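Local coordinates for hypothetical protein (Parabacteroides merdae, PDB 4OO3) that is a putative oxidoreductase of unknown substrate, probably binding a nicotinamide adenine dinucleotide cofactor in its N-terminal Rossmann domain, at residues I123-F128 / A433-K438; D218-L223 / Y428-A433. All blocks are in the same frame, centred on the assembly; numbering follows the deposited sequence.

Contact 1 (I123-F128 / A433-K438); sequences INSQSF and ALDMAK
The first torsions of Ser125 and Asp435 set the hydroxyl and the carboxylate facing each other: OG of Ser125 (chi1 -69°) and CG of Asp435 (chi1 -71°) each stand beside their own backbone N, anti to the carbonyl carbon. This carries both groups into the gap between the two helices, where Ser125 OG donates to Asp435 OD2 at 2.6 Å. The donor comes from above the carboxylate plane, 37° out of it. The other carboxylate oxygen is not engaged by Ser125, since Asp435 OD1 lies 4.0 Å from Ser125 OG.

Beside this bond, the neighbouring Leu434 packs its CD2 methyl against the loop before the helix, 3.3 Å from Ile123 O and 4.0 Å from Asn124 CB, while Glu214 and Ile216 also pack on this leucine. The amide of Asn124 leads away from Leu434 and serves as N-cap of helix 125-140: its OD1 accepts a nearly straight bond from Ser127 N at 2.8 Å.

Asn124 thus lends its CB to the interface and its amide oxygen to the helix start, a cap that probably steadies the turn carrying Ser125. The carboxylate of Asp435 lies near the N-terminal end of helix 125-140, where the helix dipole would be expected to favour its negative charge, and the one hydrogen bond between the two segments joins the Rossmann domain to helix 419-439, in a contact that is partly buried.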
loop_
_atom_site.group_PDB
_atom_site.type_symbol
_atom_site.label_atom_id
_atom_site.label_comp_id
_atom_site.label_asym_id
_atom_site.label_seq_id
_atom_site.Cartn_x
_atom_site.Cartn_y
_atom_site.Cartn_z
ATOM N N ILE A 123 -1.648 -3.515 -12.860
ATOM C CA ILE A 123 -0.251 -3.982 -12.915
ATOM C C ILE A 123 0.452 -3.743 -14.263
ATOM O O ILE A 123 1.589 -4.177 -14.456
ATOM C CB ILE A 123 -0.138 -5.487 -12.572
ATOM C CG1 ILE A 123 -0.845 -6.354 -13.620
ATOM C CG2 ILE A 123 -0.692 -5.762 -11.189
ATOM C CD1 ILE A 123 -0.661 -7.844 -13.398
ATOM N N ASN A 124 -0.237 -3.075 -15.183
ATOM C CA ASN A 124 0.321 -2.683 -16.472
ATOM C C ASN A 124 -0.600 -1.685 -17.183
ATOM O O ASN A 124 -1.706 -1.394 -16.708
ATOM C CB ASN A 124 0.603 -3.903 -17.368
ATOM C CG ASN A 124 -0.607 -4.796 -17.557
ATOM O OD1 ASN A 124 -1.731 -4.332 -17.734
ATOM N ND2 ASN A 124 -0.375 -6.093 -17.540
ATOM N N SER A 125 -0.138 -1.162 -18.316
ATOM C CA SER A 125 -0.872 -0.128 -19.043
ATOM C C SER A 125 -2.223 -0.593 -19.550
ATOM O O SER A 125 -3.173 0.175 -19.549
ATOM C CB SER A 125 -0.033 0.417 -20.194
ATOM O OG SER A 125 1.049 1.154 -19.654
ATOM N N GLN A 126 -2.302 -1.847 -19.979
ATOM C CA GLN A 126 -3.567 -2.426 -20.412
ATOM C C GLN A 126 -4.563 -2.407 -19.255
ATOM O O GLN A 126 -5.682 -1.922 -19.407
ATOM C CB GLN A 126 -3.361 -3.852 -20.928
ATOM C CG GLN A 126 -4.637 -4.579 -21.319
ATOM C CD GLN A 126 -4.382 -6.011 -21.760
ATOM O OE1 GLN A 126 -4.053 -6.266 -22.920
ATOM N NE2 GLN A 126 -4.545 -6.957 -20.834
ATOM N N SER A 127 -4.149 -2.921 -18.097
ATOM C CA SER A 127 -5.019 -2.941 -16.924
ATOM C C SER A 127 -5.304 -1.533 -16.388
ATOM O O SER A 127 -6.381 -1.298 -15.840
ATOM C CB SER A 127 -4.465 -3.858 -15.820
ATOM O OG SER A 127 -3.072 -3.686 -15.615
ATOM N N PHE A 128 -4.364 -0.600 -16.557
ATOM C CA PHE A 128 -4.603 0.801 -16.189
ATOM C C PHE A 128 -5.756 1.415 -16.984
ATOM O O PHE A 128 -6.586 2.136 -16.428
ATOM C CB PHE A 128 -3.353 1.661 -16.391
ATOM C CG PHE A 128 -3.593 3.132 -16.151
ATOM C CD1 PHE A 128 -3.790 3.612 -14.860
ATOM C CD2 PHE A 128 -3.660 4.026 -17.208
ATOM C CE1 PHE A 128 -4.018 4.957 -14.627
ATOM C CE2 PHE A 128 -3.892 5.377 -16.978
ATOM C CZ PHE A 128 -4.073 5.842 -15.687
ATOM N N ALA A 433 5.975 3.358 -15.731
ATOM C CA ALA A 433 7.348 3.013 -15.384
ATOM C C ALA A 433 7.679 1.587 -15.819
ATOM O O ALA A 433 8.791 1.317 -16.277
ATOM C CB ALA A 433 7.577 3.186 -13.889
ATOM N N LEU A 434 6.716 0.678 -15.686
ATOM C CA LEU A 434 6.922 -0.697 -16.142
ATOM C C LEU A 434 7.274 -0.726 -17.623
ATOM O O LEU A 434 8.194 -1.419 -18.027
ATOM C CB LEU A 434 5.685 -1.557 -15.884
ATOM C CG LEU A 434 5.772 -3.017 -16.337
ATOM C CD1 LEU A 434 6.896 -3.746 -15.613
ATOM C CD2 LEU A 434 4.445 -3.719 -16.121
ATOM N N ASP A 435 6.532 0.031 -18.423
ATOM C CA ASP A 435 6.778 0.125 -19.868
ATOM C C ASP A 435 8.145 0.730 -20.196
ATOM O O ASP A 435 8.869 0.212 -21.044
ATOM C CB ASP A 435 5.669 0.940 -20.545
ATOM C CG ASP A 435 4.343 0.196 -20.597
ATOM O OD1 ASP A 435 4.332 -1.038 -20.385
ATOM O OD2 ASP A 435 3.305 0.842 -20.857
HETATM N N MSE A 436 8.489 1.826 -19.524
HETATM C CA MSE A 436 9.796 2.468 -19.692
HETATM C C MSE A 436 10.889 1.506 -19.306
HETATM O O MSE A 436 11.862 1.339 -20.042
HETATM C CB MSE A 436 9.853 3.730 -18.825
HETATM C CG MSE A 436 11.257 4.326 -18.760
HETATM SE SE MSE A 436 11.151 6.162 -18.063
HETATM C CE MSE A 436 10.447 6.991 -19.705
ATOM N N ALA A 437 10.732 0.854 -18.156
ATOM C CA ALA A 437 11.711 -0.121 -17.680
ATOM C C ALA A 437 11.895 -1.263 -18.672
ATOM O O ALA A 437 13.005 -1.746 -18.864
ATOM C CB ALA A 437 11.295 -0.666 -16.323
ATOM N N LYS A 438 10.805 -1.677 -19.307
ATOM C CA LYS A 438 10.834 -2.776 -20.273
ATOM C C LYS A 438 11.362 -2.382 -21.648
ATOM O O LYS A 438 11.723 -3.250 -22.434
ATOM C CB LYS A 438 9.438 -3.396 -20.427
ATOM C CG LYS A 438 9.071 -4.332 -19.289
ATOM C CD LYS A 438 7.847 -5.163 -19.614
ATOM C CE LYS A 438 7.729 -6.331 -18.652
ATOM N NZ LYS A 438 6.534 -7.163 -18.957
#

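Contact 2 (D218-L223 / Y428-A433); sequences DVTTHL and YTTTSA
Thr220 and Thr430 meet through van der Waals packing, and no hydrogen bond crosses between 218-223 and 428-433. The CG2 methyl of Thr430 does the touching: it lies 3.4 Å from Thr220 OG1 and 4.1 Å from Thr221 N, so it rests against Thr220 and Thr221. The two threonine side chains slide past each other in opposite directions, and methyl meets hydroxyl. Thr221 adds a looser flank, with its OG1 4.3 Å from Thr430 CG2. The closest CA atoms, those of Thr221 and Thr430, are 6.8 Å apart.

The hydroxyls of this pair are bonded to backbone carbonyls just before each segment. Thr220 OG1 is hydrogen-bonded to Ile216 O, and Thr430 OG1, which chi1 of 57° sets between the backbone N and the carbonyl carbon, turns back to Tyr427 O. These bonds hold both hydroxyls while leaving the methyl of Thr430 to face the partner helix. On the remote side of helix 419-439, Ser432 OG and Ser432 N reach Tyr428 O from opposite faces of its plane, and the same OG lies 3.4 Å above the ring plane of Tyr428, offset toward the rim.

Asp218 points away from 428-433 and forms a salt bridge with Lys119. Helix 220-231 is backed by strand 297-306, where Val303 packs on Thr220 and Val219, whereas helix 419-439 lies on strand 243-255 through Ile243 and Leu245; the buried contact joins these two helices over the mixed sheet.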
loop_
_atom_site.group_PDB
_atom_site.type_symbol
_atom_site.label_atom_id
_atom_site.label_comp_id
_atom_site.label_asym_id
_atom_site.label_seq_id
_atom_site.Cartn_x
_atom_site.Cartn_y
_atom_site.Cartn_z
ATOM N N ASP A 218 4.046 -2.840 -7.678
ATOM C CA ASP A 218 3.408 -3.440 -6.511
ATOM C C ASP A 218 3.609 -2.544 -5.274
ATOM O O ASP A 218 2.803 -1.662 -5.020
ATOM C CB ASP A 218 3.947 -4.866 -6.332
ATOM C CG ASP A 218 3.309 -5.609 -5.174
ATOM O OD1 ASP A 218 2.277 -5.120 -4.660
ATOM O OD2 ASP A 218 3.837 -6.692 -4.799
ATOM N N VAL A 219 4.689 -2.736 -4.525
ATOM C CA VAL A 219 4.933 -1.936 -3.319
ATOM C C VAL A 219 5.146 -0.462 -3.663
ATOM O O VAL A 219 4.870 0.391 -2.832
ATOM C CB VAL A 219 6.127 -2.502 -2.501
ATOM C CG1 VAL A 219 6.657 -1.514 -1.462
ATOM C CG2 VAL A 219 5.715 -3.794 -1.822
ATOM N N THR A 220 5.619 -0.166 -4.880
ATOM C CA THR A 220 5.795 1.228 -5.332
ATOM C C THR A 220 4.487 2.018 -5.256
ATOM O O THR A 220 4.491 3.245 -5.112
ATOM C CB THR A 220 6.270 1.317 -6.799
ATOM O OG1 THR A 220 5.363 0.585 -7.634
ATOM C CG2 THR A 220 7.685 0.764 -6.966
ATOM N N THR A 221 3.371 1.321 -5.409
ATOM C CA THR A 221 2.055 1.929 -5.227
ATOM C C THR A 221 2.035 2.739 -3.928
ATOM O O THR A 221 1.735 3.925 -3.947
ATOM C CB THR A 221 0.962 0.843 -5.240
ATOM O OG1 THR A 221 0.945 0.225 -6.530
ATOM C CG2 THR A 221 -0.420 1.414 -4.959
ATOM N N HIS A 222 2.399 2.103 -2.815
ATOM C CA HIS A 222 2.494 2.796 -1.525
ATOM C C HIS A 222 3.410 4.020 -1.588
ATOM O O HIS A 222 3.077 5.073 -1.038
ATOM C CB HIS A 222 3.041 1.874 -0.438
ATOM C CG HIS A 222 2.139 0.739 -0.077
ATOM N ND1 HIS A 222 0.803 0.907 0.213
ATOM C CD2 HIS A 222 2.392 -0.583 0.070
ATOM C CE1 HIS A 222 0.267 -0.263 0.512
ATOM N NE2 HIS A 222 1.211 -1.184 0.431
ATOM N N LEU A 223 4.572 3.875 -2.227
ATOM C CA LEU A 223 5.581 4.939 -2.193
ATOM C C LEU A 223 5.139 6.115 -3.047
ATOM O O LEU A 223 5.243 7.261 -2.626
ATOM C CB LEU A 223 6.963 4.424 -2.619
ATOM C CG LEU A 223 7.526 3.264 -1.794
ATOM C CD1 LEU A 223 8.924 2.900 -2.273
ATOM C CD2 LEU A 223 7.543 3.590 -0.303
ATOM N N TYR A 428 -1.071 5.527 -12.988
ATOM C CA TYR A 428 -0.435 5.990 -14.222
ATOM C C TYR A 428 1.080 5.976 -14.051
ATOM O O TYR A 428 1.808 5.497 -14.924
ATOM C CB TYR A 428 -0.891 7.402 -14.604
ATOM C CG TYR A 428 -0.135 7.955 -15.796
ATOM C CD1 TYR A 428 -0.470 7.580 -17.090
ATOM C CD2 TYR A 428 0.927 8.830 -15.626
ATOM C CE1 TYR A 428 0.221 8.072 -18.186
ATOM C CE2 TYR A 428 1.627 9.331 -16.716
ATOM C CZ TYR A 428 1.271 8.946 -17.993
ATOM O OH TYR A 428 1.971 9.437 -19.073
ATOM N N THR A 429 1.549 6.499 -12.918
ATOM C CA THR A 429 2.980 6.537 -12.625
ATOM C C THR A 429 3.594 5.130 -12.637
ATOM O O THR A 429 4.589 4.895 -13.325
ATOM C CB THR A 429 3.270 7.246 -11.280
ATOM O OG1 THR A 429 2.593 8.516 -11.243
ATOM C CG2 THR A 429 4.760 7.482 -11.101
ATOM N N THR A 430 2.990 4.188 -11.913
ATOM C CA THR A 430 3.581 2.851 -11.793
ATOM C C THR A 430 3.557 2.050 -13.091
ATOM O O THR A 430 4.571 1.456 -13.466
ATOM C CB THR A 430 2.919 2.009 -10.700
ATOM O OG1 THR A 430 1.514 1.907 -10.947
ATOM C CG2 THR A 430 3.161 2.633 -9.322
ATOM N N THR A 431 2.413 2.019 -13.770
ATOM C CA THR A 431 2.296 1.235 -15.007
ATOM C C THR A 431 3.129 1.817 -16.161
ATOM O O THR A 431 3.677 1.070 -16.968
ATOM C CB THR A 431 0.831 1.069 -15.437
ATOM O OG1 THR A 431 0.218 2.355 -15.589
ATOM C CG2 THR A 431 0.066 0.254 -14.403
ATOM N N SER A 432 3.237 3.144 -16.225
ATOM C CA SER A 432 4.102 3.807 -17.211
ATOM C C SER A 432 5.575 3.472 -16.994
ATOM O O SER A 432 6.332 3.328 -17.955
ATOM C CB SER A 432 3.920 5.326 -17.165
ATOM O OG SER A 432 2.623 5.687 -17.600
ATOM N N ALA A 433 5.975 3.358 -15.731
ATOM C CA ALA A 433 7.348 3.013 -15.384
ATOM C C ALA A 433 7.679 1.587 -15.819
ATOM O O ALA A 433 8.791 1.317 -16.277
ATOM C CB ALA A 433 7.577 3.186 -13.889
#

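From the N terminus, the chain first supplies 123-128, at the start of helix 125-140 in the Rossmann domain, and then 218-223, leading into helix 220-231. Both meet helix 419-439 near the C terminus: contact 2 at 428-433, contact 1 at 433-438, with Ala433 shared. Contact 2 closes a loop of 204 intervening residues that nests inside the 304-residue loop of contact 1. Their centres are 9 Å apart, and they touch directly, Asn124 O lying 3.3 Å from Thr431 CG2. Successive turns of one helix thereby pack against helix 220-231 within the C-terminal domain and tie that domain to the Rossmann domain.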